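Local coordinates for protein CzcP cation efflux P1-ATPase (Ralstonia metallidurans, PDB 4U9R) that probably pumps zinc and related divalent metals such as cadmium and cobalt across the membrane at the expense of ATP, here represented by its cadmium-binding N-terminal ferredoxin-like extension, at residues Pro31-Gly36 against Leu91-Gly96; Glu56-Ala61 against Ile74-Asp79; Trp108-Val113 against Gly141-Glu146. All blocks are in the same frame, centred on the assembly; numbering follows the deposited sequence.

Contact 1 (Pro31-Gly36 against Leu91-Gly96)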
loop_
_atom_site.group_PDB
_atom_site.type_symbol
_atom_site.label_atom_id
_atom_site.label_comp_id
_atom_site.label_asym_id
_atom_site.label_seq_id
_atom_site.Cartn_x
_atom_site.Cartn_y
_atom_site.Cartn_z
ATOM N N PRO A 31 -4.865 8.392 -3.749
ATOM C CA PRO A 31 -5.166 7.467 -4.831
ATOM C C PRO A 31 -4.488 7.856 -6.136
ATOM O O PRO A 31 -4.306 7.004 -6.994
ATOM C CB PRO A 31 -6.700 7.532 -4.946
ATOM C CG PRO A 31 -7.157 8.018 -3.619
ATOM C CD PRO A 31 -6.091 9.005 -3.202
ATOM N N VAL A 32 -4.078 9.117 -6.266
ATOM C CA VAL A 32 -3.363 9.565 -7.448
ATOM C C VAL A 32 -1.954 9.000 -7.475
ATOM O O VAL A 32 -1.474 8.637 -8.542
ATOM C CB VAL A 32 -3.318 11.108 -7.539
ATOM C CG1 VAL A 32 -2.430 11.571 -8.691
ATOM C CG2 VAL A 32 -4.726 11.661 -7.706
ATOM N N LEU A 33 -1.281 8.974 -6.318
ATOM C CA LEU A 33 0.030 8.411 -6.228
ATOM C C LEU A 33 -0.032 6.902 -6.149
ATOM O O LEU A 33 0.807 6.221 -6.720
ATOM C CB LEU A 33 0.731 8.904 -4.978
ATOM C CG LEU A 33 1.018 10.399 -4.977
ATOM C CD1 LEU A 33 1.568 10.808 -3.652
ATOM C CD2 LEU A 33 1.960 10.736 -6.127
ATOM N N LEU A 34 -0.990 6.400 -5.368
ATOM C CA LEU A 34 -1.059 4.985 -5.032
ATOM C C LEU A 34 -2.480 4.506 -5.358
ATOM O O LEU A 34 -3.309 4.391 -4.460
ATOM C CB LEU A 34 -0.721 4.786 -3.552
ATOM C CG LEU A 34 0.744 5.089 -3.176
ATOM C CD1 LEU A 34 0.903 5.057 -1.660
ATOM C CD2 LEU A 34 1.701 4.143 -3.880
ATOM N N PRO A 35 -2.771 4.301 -6.656
ATOM C CA PRO A 35 -4.096 3.819 -7.066
ATOM C C PRO A 35 -4.392 2.405 -6.571
ATOM O O PRO A 35 -3.516 1.548 -6.573
ATOM C CB PRO A 35 -4.035 3.856 -8.600
ATOM C CG PRO A 35 -2.589 3.798 -8.930
ATOM C CD PRO A 35 -1.880 4.516 -7.813
ATOM N N GLY A 36 -5.609 2.185 -6.096
ATOM C CA GLY A 36 -6.100 0.822 -5.834
ATOM C C GLY A 36 -5.665 0.202 -4.522
ATOM O O GLY A 36 -5.546 -1.016 -4.416
ATOM N N LEU A 91 10.022 13.716 -7.441
ATOM C CA LEU A 91 10.396 12.739 -6.447
ATOM C C LEU A 91 9.153 12.100 -5.832
ATOM O O LEU A 91 9.067 10.891 -5.747
ATOM C CB LEU A 91 11.232 13.392 -5.383
ATOM C CG LEU A 91 12.282 12.603 -4.640
ATOM C CD1 LEU A 91 13.062 11.645 -5.536
ATOM C CD2 LEU A 91 13.236 13.624 -4.038
ATOM N N VAL A 92 8.167 12.897 -5.443
ATOM C CA VAL A 92 6.931 12.312 -4.900
ATOM C C VAL A 92 6.200 11.448 -5.921
ATOM O O VAL A 92 5.903 10.306 -5.643
ATOM C CB VAL A 92 5.957 13.350 -4.332
ATOM C CG1 VAL A 92 4.679 12.673 -3.888
ATOM C CG2 VAL A 92 6.579 14.115 -3.171
ATOM N N THR A 93 5.869 11.995 -7.083
ATOM C CA THR A 93 5.097 11.257 -8.085
ATOM C C THR A 93 5.854 10.043 -8.628
ATOM O O THR A 93 5.236 9.014 -8.904
ATOM C CB THR A 93 4.725 12.128 -9.305
ATOM O OG1 THR A 93 5.907 12.785 -9.779
ATOM C CG2 THR A 93 3.675 13.176 -8.927
ATOM N N SER A 94 7.169 10.133 -8.798
ATOM C CA SER A 94 7.897 8.968 -9.330
ATOM C C SER A 94 8.156 7.879 -8.260
ATOM O O SER A 94 8.203 6.691 -8.582
ATOM C CB SER A 94 9.210 9.363 -9.972
ATOM O OG SER A 94 10.186 9.678 -8.995
ATOM N N THR A 95 8.353 8.267 -7.006
ATOM C CA THR A 95 8.528 7.267 -5.956
ATOM C C THR A 95 7.214 6.495 -5.814
ATOM O O THR A 95 7.211 5.276 -5.663
ATOM C CB THR A 95 8.939 7.881 -4.639
ATOM O OG1 THR A 95 10.154 8.602 -4.825
ATOM C CG2 THR A 95 9.136 6.792 -3.568
ATOM N N GLY A 96 6.111 7.213 -5.898
ATOM C CA GLY A 96 4.775 6.622 -5.909
ATOM C C GLY A 96 4.532 5.680 -7.061
ATOM O O GLY A 96 3.914 4.609 -6.883
#
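Leu-33 drives both of its methyl groups against helix 85-102, which it meets at Val-92, Thr-93 and Gly-96. In this ferredoxin-like extension, the contact packs the short helix 30-33, just behind strand 24-29, against helix 85-102. The tight part lies inward. Leu-33 CD1 touches Val-92 CG1 at 3.6 Å, the two side chains crossing at a slant, while Leu-33 CD2 lies 3.7 Å from Thr-93 CA. With CG turned to the side of its backbone N (chi1 -65°), Leu-33 sends its fork toward the helix, and Ile-74 of the sheet and Leu-48 of helix 43-53 close the same apolar cluster. Gly-96 has no side chain to keep the backbones apart, and its CA lies 5.1 Å from Leu-33 CA. The side-chain contacts are apolar; the carbonyl oxygens Leu-33 O and Gly-96 O, both acceptors, approach to 3.5 Å without bonding.

Toward solvent the fit is looser. Thr-93 offers CG2 to Leu-33 CD2 at 4.1 Å, while its OG1 is hydrogen-bonded to Arg-89 O, a turn back in its own helix. Beyond Leu-33 the helix ends, and the exposed Pro-35 and Gly-36 lead the chain away. Leu-34, the first non-helical residue, instead turns its side chain back into the core, where it touches Leu-48 and Ile-99 and brings Leu-34 CD2 to 3.8 Å from Gly-96 O.

Contact 2 (Glu56-Ala61 against Ile74-Asp79). With CD (cadmium ion), chain C; TCE (3,3',3''-phosphanetriyltripropanoic acid), chain D.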
loop_
_atom_site.group_PDB
_atom_site.type_symbol
_atom_site.label_atom_id
_atom_site.label_comp_id
_atom_site.label_asym_id
_atom_site.label_seq_id
_atom_site.Cartn_x
_atom_site.Cartn_y
_atom_site.Cartn_z
ATOM N N GLU A 56 17.124 14.141 0.500
ATOM C CA GLU A 56 17.548 15.489 0.863
ATOM C C GLU A 56 16.500 16.574 0.482
ATOM O O GLU A 56 15.840 16.484 -0.524
ATOM C CB GLU A 56 18.917 15.787 0.244
ATOM C CG GLU A 56 20.061 14.917 0.820
ATOM C CD GLU A 56 20.147 14.980 2.343
ATOM O OE1 GLU A 56 20.058 16.096 2.885
ATOM O OE2 GLU A 56 20.276 13.921 3.005
ATOM N N GLY A 57 16.330 17.570 1.334
ATOM C CA GLY A 57 15.377 18.618 1.087
ATOM C C GLY A 57 13.995 18.418 1.684
ATOM O O GLY A 57 13.264 19.384 1.819
ATOM N N VAL A 58 13.625 17.180 2.021
ATOM C CA VAL A 58 12.355 16.920 2.664
ATOM C C VAL A 58 12.460 17.271 4.125
ATOM O O VAL A 58 13.285 16.706 4.878
ATOM C CB VAL A 58 11.924 15.463 2.481
ATOM C CG1 VAL A 58 10.642 15.145 3.238
ATOM C CG2 VAL A 58 11.745 15.175 1.017
ATOM N N GLU A 59 11.595 18.172 4.546
ATOM C CA GLU A 59 11.515 18.584 5.935
ATOM C C GLU A 59 10.469 17.802 6.701
ATOM O O GLU A 59 10.544 17.647 7.926
ATOM C CB GLU A 59 11.209 20.092 6.009
ATOM C CG GLU A 59 12.344 20.960 5.497
ATOM C CD GLU A 59 13.542 20.971 6.445
ATOM O OE1 GLU A 59 13.320 21.068 7.673
ATOM O OE2 GLU A 59 14.706 20.873 5.966
ATOM N N ALA A 60 9.481 17.310 5.984
ATOM C CA ALA A 60 8.508 16.413 6.564
ATOM C C ALA A 60 7.651 15.812 5.492
ATOM O O ALA A 60 7.543 16.318 4.350
ATOM C CB ALA A 60 7.617 17.153 7.556
ATOM N N ALA A 61 7.028 14.725 5.867
ATOM C CA ALA A 61 6.076 14.081 5.034
ATOM C C ALA A 61 5.101 13.325 5.930
ATOM O O ALA A 61 5.516 12.645 6.891
ATOM C CB ALA A 61 6.795 13.142 4.073
ATOM N N ILE A 74 -1.283 13.194 0.917
ATOM C CA ILE A 74 0.022 13.335 1.550
ATOM C C ILE A 74 0.424 14.757 1.432
ATOM O O ILE A 74 0.176 15.399 0.405
ATOM C CB ILE A 74 1.123 12.410 1.015
ATOM C CG1 ILE A 74 1.393 12.619 -0.444
ATOM C CG2 ILE A 74 0.728 10.946 1.226
ATOM C CD1 ILE A 74 2.791 12.151 -0.769
ATOM N N CYS A 75 1.050 15.228 2.492
ATOM C CA CYS A 75 1.545 16.534 2.572
ATOM C C CYS A 75 3.044 16.412 2.789
ATOM O O CYS A 75 3.509 15.693 3.675
ATOM C CB CYS A 75 0.819 17.269 3.698
ATOM S SG CYS A 75 1.321 18.992 3.889
ATOM N N VAL A 76 3.808 17.127 1.964
ATOM C CA VAL A 76 5.234 17.101 2.020
ATOM C C VAL A 76 5.715 18.519 2.211
ATOM O O VAL A 76 5.332 19.398 1.471
ATOM C CB VAL A 76 5.815 16.544 0.707
ATOM C CG1 VAL A 76 7.338 16.566 0.708
ATOM C CG2 VAL A 76 5.382 15.111 0.488
ATOM N N HIS A 77 6.554 18.724 3.218
ATOM C CA HIS A 77 7.157 19.976 3.482
ATOM C C HIS A 77 8.598 19.921 2.970
ATOM O O HIS A 77 9.331 18.957 3.197
ATOM C CB HIS A 77 7.198 20.253 4.985
ATOM C CG HIS A 77 5.865 20.164 5.685
ATOM N ND1 HIS A 77 5.701 20.638 6.971
ATOM C CD2 HIS A 77 4.670 19.613 5.340
ATOM C CE1 HIS A 77 4.455 20.433 7.368
ATOM N NE2 HIS A 77 3.797 19.833 6.394
ATOM N N TYR A 78 8.997 20.960 2.264
ATOM C CA TYR A 78 10.316 21.035 1.739
ATOM C C TYR A 78 10.915 22.439 1.954
ATOM O O TYR A 78 10.200 23.445 2.187
ATOM C CB TYR A 78 10.310 20.630 0.267
ATOM C CG TYR A 78 9.589 21.600 -0.627
ATOM C CD1 TYR A 78 8.196 21.565 -0.730
ATOM C CD2 TYR A 78 10.296 22.566 -1.362
ATOM C CE1 TYR A 78 7.525 22.459 -1.537
ATOM C CE2 TYR A 78 9.626 23.468 -2.180
ATOM C CZ TYR A 78 8.230 23.396 -2.246
ATOM O OH TYR A 78 7.523 24.244 -3.013
ATOM N N ASP A 79 12.235 22.464 1.890
ATOM C CA ASP A 79 13.055 23.672 1.931
ATOM C C ASP A 79 13.345 24.107 0.498
ATOM O O ASP A 79 14.163 23.485 -0.190
ATOM C CB ASP A 79 14.376 23.310 2.631
ATOM C CG ASP A 79 15.337 24.479 2.738
ATOM O OD1 ASP A 79 15.021 25.589 2.246
ATOM O OD2 ASP A 79 16.415 24.269 3.333
HETATM CD CD CD C . 1.745 19.138 6.355
HETATM O O16 TCE D . -4.328 23.306 8.247
HETATM C C14 TCE D . -3.709 22.813 7.277
HETATM O O15 TCE D . -3.738 23.277 6.115
HETATM C C5 TCE D . -2.868 21.575 7.518
HETATM C C2 TCE D . -1.383 21.847 7.543
HETATM P P TCE D . -0.309 20.363 7.656
HETATM C C3 TCE D . -1.074 19.389 9.010
HETATM C C6 TCE D . -0.019 19.028 10.045
HETATM C C8 TCE D . -0.499 19.175 11.476
HETATM O O10 TCE D . -0.294 18.219 12.258
HETATM O O9 TCE D . -1.074 20.239 11.801
HETATM C C1 TCE D . 1.232 21.011 8.413
HETATM C C4 TCE D . 0.829 21.790 9.662
HETATM C C11 TCE D . 1.871 21.753 10.764
HETATM O O12 TCE D . 3.063 21.984 10.458
HETATM O O13 TCE D . 1.479 21.492 11.924
#
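Ala-60 lays its CB over one face of the His-77 imidazole, a CH-pi contact of 4.2 Å to the ring centroid, 25° off the normal and offset toward the rim. CG of His-77 lies beside its backbone N (chi1 -54°), which carries the ring along the sheet so that NE2 binds a cadmium ion at 2.2 Å. Cys-75, two residues back on the same face, holds SG anti to its backbone N (chi1 -178°) and supplies a sulfur ligand, SG at 2.5 Å from the cadmium. His-62 completes the protein's share of the site, and carbon C1 of the bound phosphine lies 3.4 Å from His-77 CE1. These ligands sit on the antiparallel hairpin of strands 58-64 and 73-78 in the ferredoxin-like fold; a classic beta bulge interrupts it, where Glu-59 N (2.7 Å) and Ala-60 N both donate to His-77 O, from the same side of its carbonyl plane. Ala-60 O receives His-77 N in return. At the bulge Glu-59 runs alongside Asp-79, the two carboxylates turned nearly perpendicular to each other. Their like charges, 4.6 Å apart between Glu-59 OE2 and Asp-79 OD2, would probably repel, although Asp-79 OD1 also accepts from Ala-81 N. Val-58, Ala-61, Val-76 and Tyr-78 populate the other face, where Val-58 and Tyr-78 meet Ile-88 of helix 85-102 and Ala-61 CB faces Val-76 CG2 at 4.3 Å.

Contact 3 (Trp108-Val113 against Gly141-Glu146). With CD (cadmium ion), chain B.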
loop_
_atom_site.group_PDB
_atom_site.type_symbol
_atom_site.label_atom_id
_atom_site.label_comp_id
_atom_site.label_asym_id
_atom_site.label_seq_id
_atom_site.Cartn_x
_atom_site.Cartn_y
_atom_site.Cartn_z
ATOM N N TRP A 108 -10.190 -10.360 -1.176
ATOM C CA TRP A 108 -11.164 -11.347 -1.622
ATOM C C TRP A 108 -12.002 -11.875 -0.483
ATOM O O TRP A 108 -11.497 -12.063 0.632
ATOM C CB TRP A 108 -10.473 -12.521 -2.304
ATOM C CG TRP A 108 -10.005 -12.211 -3.658
ATOM C CD1 TRP A 108 -10.584 -11.351 -4.555
ATOM C CD2 TRP A 108 -8.866 -12.761 -4.306
ATOM N NE1 TRP A 108 -9.860 -11.329 -5.721
ATOM C CE2 TRP A 108 -8.802 -12.191 -5.597
ATOM C CE3 TRP A 108 -7.888 -13.677 -3.925
ATOM C CZ2 TRP A 108 -7.797 -12.517 -6.513
ATOM C CZ3 TRP A 108 -6.882 -13.991 -4.839
ATOM C CH2 TRP A 108 -6.847 -13.410 -6.113
ATOM N N GLN A 109 -13.283 -12.090 -0.805
ATOM C CA GLN A 109 -14.249 -12.810 0.032
ATOM C C GLN A 109 -14.163 -14.300 -0.320
ATOM O O GLN A 109 -14.659 -14.733 -1.370
ATOM C CB GLN A 109 -15.669 -12.266 -0.213
ATOM C CG GLN A 109 -16.802 -13.027 0.477
ATOM C CD GLN A 109 -16.729 -12.954 1.992
ATOM O OE1 GLN A 109 -17.212 -12.000 2.605
ATOM N NE2 GLN A 109 -16.135 -13.973 2.609
ATOM N N LEU A 110 -13.492 -15.073 0.535
ATOM C CA LEU A 110 -13.365 -16.514 0.310
ATOM C C LEU A 110 -14.660 -17.245 0.656
ATOM O O LEU A 110 -15.445 -16.806 1.495
ATOM C CB LEU A 110 -12.199 -17.094 1.118
ATOM C CG LEU A 110 -10.800 -16.535 0.816
ATOM C CD1 LEU A 110 -9.754 -17.249 1.665
ATOM C CD2 LEU A 110 -10.450 -16.649 -0.663
ATOM N N LYS A 111 -14.890 -18.364 -0.008
ATOM C CA LYS A 111 -16.040 -19.195 0.309
ATOM C C LYS A 111 -15.758 -19.956 1.595
ATOM O O LYS A 111 -14.605 -20.010 2.051
ATOM C CB LYS A 111 -16.356 -20.144 -0.854
ATOM C CG LYS A 111 -16.777 -19.419 -2.134
ATOM C CD LYS A 111 -16.709 -20.325 -3.352
ATOM C CE LYS A 111 -17.088 -19.580 -4.623
ATOM N NZ LYS A 111 -16.725 -20.356 -5.843
ATOM N N GLY A 112 -16.828 -20.490 2.196
ATOM C CA GLY A 112 -16.752 -21.354 3.390
ATOM C C GLY A 112 -16.933 -20.617 4.701
ATOM O O GLY A 112 -17.094 -19.397 4.713
ATOM N N VAL A 113 -16.891 -21.362 5.808
ATOM C CA VAL A 113 -17.103 -20.776 7.133
ATOM C C VAL A 113 -15.820 -20.750 7.958
ATOM O O VAL A 113 -15.110 -21.761 8.103
ATOM C CB VAL A 113 -18.226 -21.475 7.939
ATOM C CG1 VAL A 113 -19.460 -21.687 7.066
ATOM C CG2 VAL A 113 -17.744 -22.782 8.558
ATOM N N GLY A 141 -13.922 -14.761 6.607
ATOM C CA GLY A 141 -13.091 -15.118 5.473
ATOM C C GLY A 141 -12.834 -14.043 4.434
ATOM O O GLY A 141 -12.855 -14.323 3.223
ATOM N N ILE A 142 -12.612 -12.810 4.904
ATOM C CA ILE A 142 -12.111 -11.725 4.044
ATOM C C ILE A 142 -10.586 -11.716 4.117
ATOM O O ILE A 142 -10.006 -11.464 5.178
ATOM C CB ILE A 142 -12.663 -10.344 4.445
ATOM C CG1 ILE A 142 -14.154 -10.242 4.101
ATOM C CG2 ILE A 142 -11.884 -9.230 3.746
ATOM C CD1 ILE A 142 -14.434 -9.987 2.631
ATOM N N ALA A 143 -9.950 -12.007 2.980
ATOM C CA ALA A 143 -8.490 -12.083 2.893
ATOM C C ALA A 143 -7.906 -10.755 2.389
ATOM O O ALA A 143 -8.217 -10.329 1.277
ATOM C CB ALA A 143 -8.074 -13.229 1.973
ATOM N N ARG A 144 -7.059 -10.135 3.218
ATOM C CA ARG A 144 -6.349 -8.880 2.906
ATOM C C ARG A 144 -4.868 -9.188 2.677
ATOM O O ARG A 144 -4.117 -9.343 3.634
ATOM C CB ARG A 144 -6.496 -7.902 4.081
ATOM C CG ARG A 144 -5.607 -6.656 4.028
ATOM C CD ARG A 144 -5.481 -5.981 5.392
ATOM N NE ARG A 144 -5.021 -4.603 5.256
ATOM C CZ ARG A 144 -5.777 -3.593 4.824
ATOM N NH1 ARG A 144 -7.046 -3.789 4.484
ATOM N NH2 ARG A 144 -5.266 -2.372 4.725
ATOM N N VAL A 145 -4.448 -9.259 1.419
ATOM C CA VAL A 145 -3.070 -9.646 1.084
ATOM C C VAL A 145 -2.329 -8.507 0.350
ATOM O O VAL A 145 -2.950 -7.598 -0.224
ATOM C CB VAL A 145 -3.045 -10.972 0.269
ATOM C CG1 VAL A 145 -3.731 -10.813 -1.073
ATOM C CG2 VAL A 145 -1.636 -11.497 0.061
ATOM N N GLU A 146 -1.003 -8.543 0.420
ATOM C CA GLU A 146 -0.156 -7.625 -0.324
ATOM C C GLU A 146 0.989 -8.425 -0.888
ATOM O O GLU A 146 1.558 -9.252 -0.176
ATOM C CB GLU A 146 0.360 -6.528 0.597
ATOM C CG GLU A 146 1.402 -5.604 -0.039
ATOM C CD GLU A 146 1.205 -4.157 0.351
ATOM O OE1 GLU A 146 0.369 -3.880 1.228
ATOM O OE2 GLU A 146 1.874 -3.298 -0.246
HETATM CD CD CD B . 0.244 -1.994 -0.632
#
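Gln-109 and Ile-142 cross their side chains at about a right angle on one face of the second antiparallel sheet of this ferredoxin-like extension. Strand 103-109 is an edge strand here, and strand 142-148 is the central one. Gln-109 starts with CG anti to its backbone N (chi1 173°) and then bends at chi2 (65°), folding its amide back over the neighbouring strand. Gln-109 OE1 rests 3.4 Å from Ile-142 CD1, a meeting of a polar atom with a methyl group, while NE2 is directed to backbone carbonyls. That amide nitrogen, Gln-109 NE2, donates to Leu-110 O at 3.1 Å, the acceptor lying close to the amide plane, and also to Ser-140 O, so carbonyls from two separate parts of the chain hold the amide's rotation.

Trp-108 and Ala-143 project from the opposite face. Ala-143 CB lies beside the backbone carbonyl of Trp-108, whose indole swings away to pack on Ile-157, Glu-158 and Leu-161 of helix 154-162. A reciprocal pair of bonds joins the two residues, Ala-143 N reaching Trp-108 O at 2.8 Å. Where the strand runs out, Leu-110 N is bonded to Gly-141 O at 2.9 Å, and the side chain of Leu-110 brings its CB to 3.5 Å from Gly-141 O as well. Leu-110 CD1 then faces Ala-143 CB at 4.4 Å, and Leu-110 also packs on Leu-161.

Farther along the central strand, Arg-144 NH2 forms a salt bridge with Asp-39 OD1. Glu-146 extends to a second cadmium ion, shared with Asp-42, Cys-44 and His-105. Its carboxylate grips the metal through both oxygens, the shorter bond being that of Glu-146 OE2 to the cadmium at 2.1 Å, and Arg-47 NH1 is hydrogen-bonded to that same OE2.

From the N terminus, the chain leaves strand 24-29 and at once enters the first half of contact 1, which closes a loop of 54 residues when helix 85-102 returns to meet it. Contact 2, the hairpin of strands 58-64 and 73-78, closes its own 12-residue loop within that span. The two touch where the CD1 methyls of Ile-74 and Leu-33 meet, so hairpin and helices share one apolar core. Contact 3 begins only after contact 1 is complete, strand 103-109 following directly on helix 85-102; its 27-residue loop holds helix 116-127 and strand 132-137, and it joins strands 103-109 and 142-148 of the other sheet. The centres of contacts 2 and 3 are about 37 Å apart.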